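Local coordinates for protein AlkZ (PDB 5UUJ) that belongs to the AlkZ-like family of DNA glycosylases, which is grouped with the helix-turn-helix proteins, at residues A[5-19]-A[268-282]. Numbering follows the deposited sequence.
Sequences MKASWRQVFAWRMQR and HAEELAATAPCTGIR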
loop_
_atom_site.group_PDB
_atom_site.type_symbol
_atom_site.label_atom_id
_atom_site.label_comp_id
_atom_site.label_asym_id
_atom_site.label_seq_id
_atom_site.Cartn_x
_atom_site.Cartn_y
_atom_site.Cartn_z
HETATM N N MSE A 5 17.568 4.947 -22.619
HETATM C CA MSE A 5 16.981 6.276 -22.748
HETATM C C MSE A 5 17.258 7.133 -21.516
HETATM O O MSE A 5 17.644 6.622 -20.464
HETATM C CB MSE A 5 15.468 6.175 -22.966
HETATM C CG MSE A 5 14.729 5.493 -21.826
HETATM SE SE MSE A 5 12.780 5.598 -21.965
HETATM C CE MSE A 5 12.485 7.438 -21.362
ATOM N N LYS A 6 17.051 8.439 -21.660
ATOM C CA LYS A 6 17.153 9.368 -20.542
ATOM C C LYS A 6 15.787 9.963 -20.233
ATOM O O LYS A 6 14.900 9.994 -21.089
ATOM C CB LYS A 6 18.156 10.485 -20.848
ATOM C CG LYS A 6 19.602 10.016 -20.941
ATOM C CD LYS A 6 20.566 11.190 -20.870
ATOM C CE LYS A 6 22.013 10.727 -20.709
ATOM N NZ LYS A 6 22.536 10.049 -21.930
ATOM N N ALA A 7 15.622 10.421 -18.998
ATOM C CA ALA A 7 14.415 11.127 -18.593
ATOM C C ALA A 7 14.732 11.999 -17.392
ATOM O O ALA A 7 15.651 11.704 -16.636
ATOM C CB ALA A 7 13.299 10.149 -18.266
ATOM N N SER A 8 13.986 13.084 -17.230
ATOM C CA SER A 8 14.126 13.926 -16.050
ATOM C C SER A 8 13.212 13.404 -14.951
ATOM O O SER A 8 12.300 12.621 -15.216
ATOM C CB SER A 8 13.787 15.377 -16.374
ATOM O OG SER A 8 12.401 15.516 -16.627
ATOM N N TRP A 9 13.446 13.841 -13.720
ATOM C CA TRP A 9 12.609 13.411 -12.610
ATOM C C TRP A 9 11.217 14.016 -12.722
ATOM O O TRP A 9 10.230 13.373 -12.374
ATOM C CB TRP A 9 13.247 13.778 -11.269
ATOM C CG TRP A 9 14.266 12.773 -10.837
ATOM C CD1 TRP A 9 15.605 12.974 -10.697
ATOM C CD2 TRP A 9 14.029 11.397 -10.514
ATOM N NE1 TRP A 9 16.219 11.810 -10.299
ATOM C CE2 TRP A 9 15.272 10.828 -10.180
ATOM C CE3 TRP A 9 12.886 10.594 -10.475
ATOM C CZ2 TRP A 9 15.405 9.492 -9.808
ATOM C CZ3 TRP A 9 13.020 9.268 -10.107
ATOM C CH2 TRP A 9 14.272 8.732 -9.777
ATOM N N ARG A 10 11.135 15.244 -13.219
ATOM C CA ARG A 10 9.840 15.898 -13.366
ATOM C C ARG A 10 9.014 15.248 -14.476
ATOM O O ARG A 10 7.789 15.282 -14.432
ATOM C CB ARG A 10 10.022 17.392 -13.621
ATOM C CG ARG A 10 10.356 18.156 -12.349
ATOM C CD ARG A 10 10.557 19.637 -12.586
ATOM N NE ARG A 10 9.315 20.315 -12.944
ATOM C CZ ARG A 10 9.180 21.634 -13.017
ATOM N NH1 ARG A 10 10.209 22.429 -12.751
ATOM N NH2 ARG A 10 8.012 22.164 -13.350
ATOM N N GLN A 11 9.676 14.648 -15.460
ATOM C CA GLN A 11 8.976 13.780 -16.402
ATOM C C GLN A 11 8.406 12.571 -15.668
ATOM O O GLN A 11 7.227 12.247 -15.811
ATOM C CB GLN A 11 9.899 13.312 -17.522
ATOM C CG GLN A 11 10.117 14.324 -18.623
ATOM C CD GLN A 11 10.819 13.717 -19.820
ATOM O OE1 GLN A 11 11.964 13.269 -19.721
ATOM N NE2 GLN A 11 10.131 13.685 -20.957
ATOM N N VAL A 12 9.254 11.911 -14.883
ATOM C CA VAL A 12 8.857 10.725 -14.135
ATOM C C VAL A 12 7.691 11.037 -13.196
ATOM O O VAL A 12 6.733 10.271 -13.121
ATOM C CB VAL A 12 10.046 10.148 -13.328
ATOM C CG1 VAL A 12 9.586 9.083 -12.330
ATOM C CG2 VAL A 12 11.090 9.564 -14.276
ATOM N N PHE A 13 7.765 12.164 -12.496
ATOM C CA PHE A 13 6.718 12.538 -11.549
ATOM C C PHE A 13 5.379 12.720 -12.254
ATOM O O PHE A 13 4.347 12.239 -11.780
ATOM C CB PHE A 13 7.085 13.826 -10.807
ATOM C CG PHE A 13 8.324 13.716 -9.966
ATOM C CD1 PHE A 13 8.725 12.496 -9.440
ATOM C CD2 PHE A 13 9.093 14.836 -9.702
ATOM C CE1 PHE A 13 9.864 12.399 -8.666
ATOM C CE2 PHE A 13 10.236 14.744 -8.926
ATOM C CZ PHE A 13 10.620 13.524 -8.410
ATOM N N ALA A 14 5.402 13.416 -13.387
ATOM C CA ALA A 14 4.193 13.643 -14.168
ATOM C C ALA A 14 3.615 12.323 -14.671
ATOM O O ALA A 14 2.401 12.118 -14.645
ATOM C CB ALA A 14 4.482 14.570 -15.334
ATOM N N TRP A 15 4.488 11.431 -15.126
ATOM C CA TRP A 15 4.052 10.142 -15.642
ATOM C C TRP A 15 3.437 9.298 -14.529
ATOM O O TRP A 15 2.378 8.695 -14.709
ATOM C CB TRP A 15 5.218 9.395 -16.289
ATOM C CG TRP A 15 4.809 8.077 -16.864
ATOM C CD1 TRP A 15 4.227 7.859 -18.079
ATOM C CD2 TRP A 15 4.937 6.792 -16.243
ATOM N NE1 TRP A 15 3.984 6.520 -18.251
ATOM C CE2 TRP A 15 4.410 5.842 -17.139
ATOM C CE3 TRP A 15 5.444 6.353 -15.018
ATOM C CZ2 TRP A 15 4.377 4.479 -16.850
ATOM C CZ3 TRP A 15 5.412 4.997 -14.733
ATOM C CH2 TRP A 15 4.883 4.078 -15.646
ATOM N N ARG A 16 4.100 9.270 -13.376
ATOM C CA ARG A 16 3.585 8.547 -12.216
ATOM C C ARG A 16 2.208 9.066 -11.814
ATOM O O ARG A 16 1.298 8.284 -11.541
ATOM C CB ARG A 16 4.548 8.662 -11.033
ATOM C CG ARG A 16 5.806 7.821 -11.168
ATOM C CD ARG A 16 6.788 8.106 -10.049
ATOM N NE ARG A 16 7.984 7.275 -10.150
ATOM C CZ ARG A 16 9.065 7.418 -9.388
ATOM N NH1 ARG A 16 9.111 8.365 -8.463
ATOM N NH2 ARG A 16 10.105 6.615 -9.558
HETATM N N MSE A 17 2.055 10.386 -11.787
HETATM C CA MSE A 17 0.791 10.985 -11.383
HETATM C C MSE A 17 -0.318 10.705 -12.389
HETATM O O MSE A 17 -1.496 10.671 -12.033
HETATM C CB MSE A 17 0.957 12.489 -11.188
HETATM C CG MSE A 17 1.670 12.838 -9.896
HETATM SE SE MSE A 17 1.666 14.752 -9.555
HETATM C CE MSE A 17 1.462 14.708 -7.617
ATOM N N GLN A 18 0.057 10.507 -13.644
ATOM C CA GLN A 18 -0.900 10.091 -14.653
ATOM C C GLN A 18 -1.331 8.653 -14.371
ATOM O O GLN A 18 -2.522 8.342 -14.358
ATOM C CB GLN A 18 -0.300 10.230 -16.054
ATOM C CG GLN A 18 -1.187 9.716 -17.172
ATOM C CD GLN A 18 -0.816 8.310 -17.618
ATOM O OE1 GLN A 18 -1.618 7.381 -17.518
ATOM N NE2 GLN A 18 0.404 8.151 -18.124
ATOM N N ARG A 19 -0.362 7.784 -14.115
ATOM C CA ARG A 19 -0.654 6.379 -13.844
ATOM C C ARG A 19 -1.448 6.197 -12.551
ATOM O O ARG A 19 -2.236 5.261 -12.439
ATOM C CB ARG A 19 0.641 5.568 -13.774
ATOM C CG ARG A 19 1.458 5.572 -15.059
ATOM C CD ARG A 19 0.760 4.835 -16.182
ATOM N NE ARG A 19 0.552 3.424 -15.871
ATOM C CZ ARG A 19 -0.192 2.599 -16.600
ATOM N NH1 ARG A 19 -0.810 3.038 -17.690
ATOM N NH2 ARG A 19 -0.322 1.331 -16.237
ATOM N N HIS A 268 6.017 1.199 -21.584
ATOM C CA HIS A 268 5.777 2.558 -21.097
ATOM C C HIS A 268 6.923 3.516 -21.429
ATOM O O HIS A 268 6.868 4.697 -21.083
ATOM C CB HIS A 268 5.559 2.543 -19.580
ATOM C CG HIS A 268 4.316 1.828 -19.154
ATOM N ND1 HIS A 268 4.218 1.158 -17.955
ATOM C CD2 HIS A 268 3.117 1.683 -19.768
ATOM C CE1 HIS A 268 3.012 0.629 -17.847
ATOM N NE2 HIS A 268 2.326 0.933 -18.932
ATOM N N ALA A 269 7.956 3.011 -22.097
ATOM C CA ALA A 269 9.157 3.795 -22.368
ATOM C C ALA A 269 8.870 5.029 -23.230
ATOM O O ALA A 269 9.231 6.145 -22.860
ATOM C CB ALA A 269 10.209 2.923 -23.038
ATOM N N GLU A 270 8.220 4.822 -24.373
ATOM C CA GLU A 270 7.914 5.914 -25.297
ATOM C C GLU A 270 6.980 6.938 -24.665
ATOM O O GLU A 270 7.150 8.144 -24.837
ATOM C CB GLU A 270 7.288 5.363 -26.579
ATOM C CG GLU A 270 8.241 4.536 -27.424
ATOM C CD GLU A 270 9.374 5.364 -28.005
ATOM O OE1 GLU A 270 9.110 6.491 -28.477
ATOM O OE2 GLU A 270 10.530 4.890 -27.983
ATOM N N GLU A 271 5.989 6.435 -23.940
ATOM C CA GLU A 271 5.033 7.268 -23.229
ATOM C C GLU A 271 5.727 8.191 -22.227
ATOM O O GLU A 271 5.405 9.379 -22.135
ATOM C CB GLU A 271 4.019 6.372 -22.519
ATOM C CG GLU A 271 2.913 7.092 -21.792
ATOM C CD GLU A 271 1.905 6.124 -21.198
ATOM O OE1 GLU A 271 1.957 5.882 -19.973
ATOM O OE2 GLU A 271 1.067 5.598 -21.959
ATOM N N LEU A 272 6.682 7.638 -21.484
ATOM C CA LEU A 272 7.430 8.406 -20.495
ATOM C C LEU A 272 8.242 9.509 -21.163
ATOM O O LEU A 272 8.245 10.652 -20.704
ATOM C CB LEU A 272 8.352 7.488 -19.687
ATOM C CG LEU A 272 9.370 8.163 -18.762
ATOM C CD1 LEU A 272 8.669 9.028 -17.720
ATOM C CD2 LEU A 272 10.267 7.124 -18.093
ATOM N N ALA A 273 8.925 9.162 -22.248
ATOM C CA ALA A 273 9.776 10.112 -22.959
ATOM C C ALA A 273 8.986 11.308 -23.496
ATOM O O ALA A 273 9.528 12.405 -23.635
ATOM C CB ALA A 273 10.502 9.412 -24.104
ATOM N N ALA A 274 7.708 11.091 -23.788
ATOM C CA ALA A 274 6.863 12.128 -24.371
ATOM C C ALA A 274 6.118 12.933 -23.308
ATOM O O ALA A 274 5.458 13.920 -23.627
ATOM C CB ALA A 274 5.870 11.507 -25.342
ATOM N N THR A 275 6.216 12.513 -22.050
ATOM C CA THR A 275 5.504 13.191 -20.968
ATOM C C THR A 275 6.175 14.517 -20.623
ATOM O O THR A 275 7.393 14.580 -20.453
ATOM C CB THR A 275 5.426 12.309 -19.703
ATOM O OG1 THR A 275 4.793 11.065 -20.025
ATOM C CG2 THR A 275 4.630 13.005 -18.600
ATOM N N ALA A 276 5.372 15.573 -20.532
ATOM C CA ALA A 276 5.881 16.894 -20.190
ATOM C C ALA A 276 6.218 16.964 -18.700
ATOM O O ALA A 276 5.530 16.351 -17.888
ATOM C CB ALA A 276 4.868 17.966 -20.557
ATOM N N PRO A 277 7.280 17.710 -18.341
ATOM C CA PRO A 277 7.701 17.842 -16.941
ATOM C C PRO A 277 6.563 18.234 -16.001
ATOM O O PRO A 277 5.728 19.067 -16.345
ATOM C CB PRO A 277 8.759 18.949 -16.998
ATOM C CG PRO A 277 9.312 18.867 -18.359
ATOM C CD PRO A 277 8.182 18.442 -19.250
ATOM N N CYS A 278 6.546 17.631 -14.818
ATOM C CA CYS A 278 5.477 17.843 -13.853
ATOM C C CYS A 278 5.374 19.304 -13.412
ATOM O O CYS A 278 6.382 19.937 -13.088
ATOM C CB CYS A 278 5.694 16.947 -12.628
ATOM S SG CYS A 278 4.314 16.908 -11.452
ATOM N N THR A 279 4.148 19.828 -13.420
ATOM C CA THR A 279 3.845 21.142 -12.859
ATOM C C THR A 279 2.558 21.078 -12.040
ATOM O O THR A 279 1.695 20.242 -12.299
ATOM C CB THR A 279 3.679 22.220 -13.949
ATOM O OG1 THR A 279 2.623 21.844 -14.841
ATOM C CG2 THR A 279 4.965 22.404 -14.736
ATOM N N GLY A 280 2.437 21.961 -11.053
ATOM C CA GLY A 280 1.192 22.130 -10.322
ATOM C C GLY A 280 1.231 21.654 -8.883
ATOM O O GLY A 280 2.219 21.076 -8.430
ATOM N N ILE A 281 0.135 21.899 -8.172
ATOM C CA ILE A 281 0.014 21.538 -6.764
ATOM C C ILE A 281 -0.949 20.371 -6.588
ATOM O O ILE A 281 -1.966 20.277 -7.276
ATOM C CB ILE A 281 -0.484 22.729 -5.915
ATOM C CG1 ILE A 281 0.409 23.953 -6.123
ATOM C CG2 ILE A 281 -0.546 22.356 -4.435
ATOM C CD1 ILE A 281 1.853 23.744 -5.736
ATOM N N ARG A 282 -0.621 19.491 -5.651
ATOM C CA ARG A 282 -1.495 18.387 -5.291
ATOM C C ARG A 282 -1.457 18.197 -3.774
ATOM O O ARG A 282 -0.384 18.198 -3.169
ATOM C CB ARG A 282 -1.071 17.111 -6.023
ATOM C CG ARG A 282 -2.093 15.992 -5.996
ATOM C CD ARG A 282 -3.298 16.271 -6.886
ATOM N NE ARG A 282 -4.490 15.619 -6.343
ATOM C CZ ARG A 282 -5.410 14.972 -7.056
ATOM N NH1 ARG A 282 -5.316 14.870 -8.376
ATOM N NH2 ARG A 282 -6.441 14.421 -6.434
HETATM O O HOH W 1 -0.750 5.385 -19.299
#
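Trp15 meets Glu271 and His268 with its indole edge, while Leu272 CB lies over one indole face and Leu272 CD1 packs on Trp15 CB at 3.8 Å. CG of Trp15 is anti to the backbone N (chi1 -179°), which swings the ring out to helix 269-274. Trp15 NE1 donates to the anti lone pair of Glu271 OE1 at 2.7 Å, with the oxygen tilted from the ring plane. A water also donates to Glu271 OE1 and ties it to Gln18 OE1 and Arg19 NH1. His268 NE2 and CE1 lie over one face of the Arg19 guanidinium, off toward its rim, the planes inclined at 45°; Arg19 NE bonds to Gly217 O.

Gln11 NE2 donates to Thr275 O at 2.9 Å, in the amide plane, and weakly to Ala273 O. Its OE1 accepts from Ser8 N, half of a capping box, so both ends of the amide are held.

Arg10 grips Cys278 O side-on with NE (3.0 Å) and NH2 (2.8 Å). Cys278 N returns a bond to Arg10 O from above the carbonyl plane, opposite Ala14 N. Selenomethionine Met17 has SE 3.9 Å from Cys278 SG.

Helix 9-19 thus crosses helix 269-274 at 117° and binds loop 275-280, which leads to strand 281-284, largely through backbone carbonyls. The Glu271 carboxylate is probably stabilised as an anion by its donors and nearby Arg19.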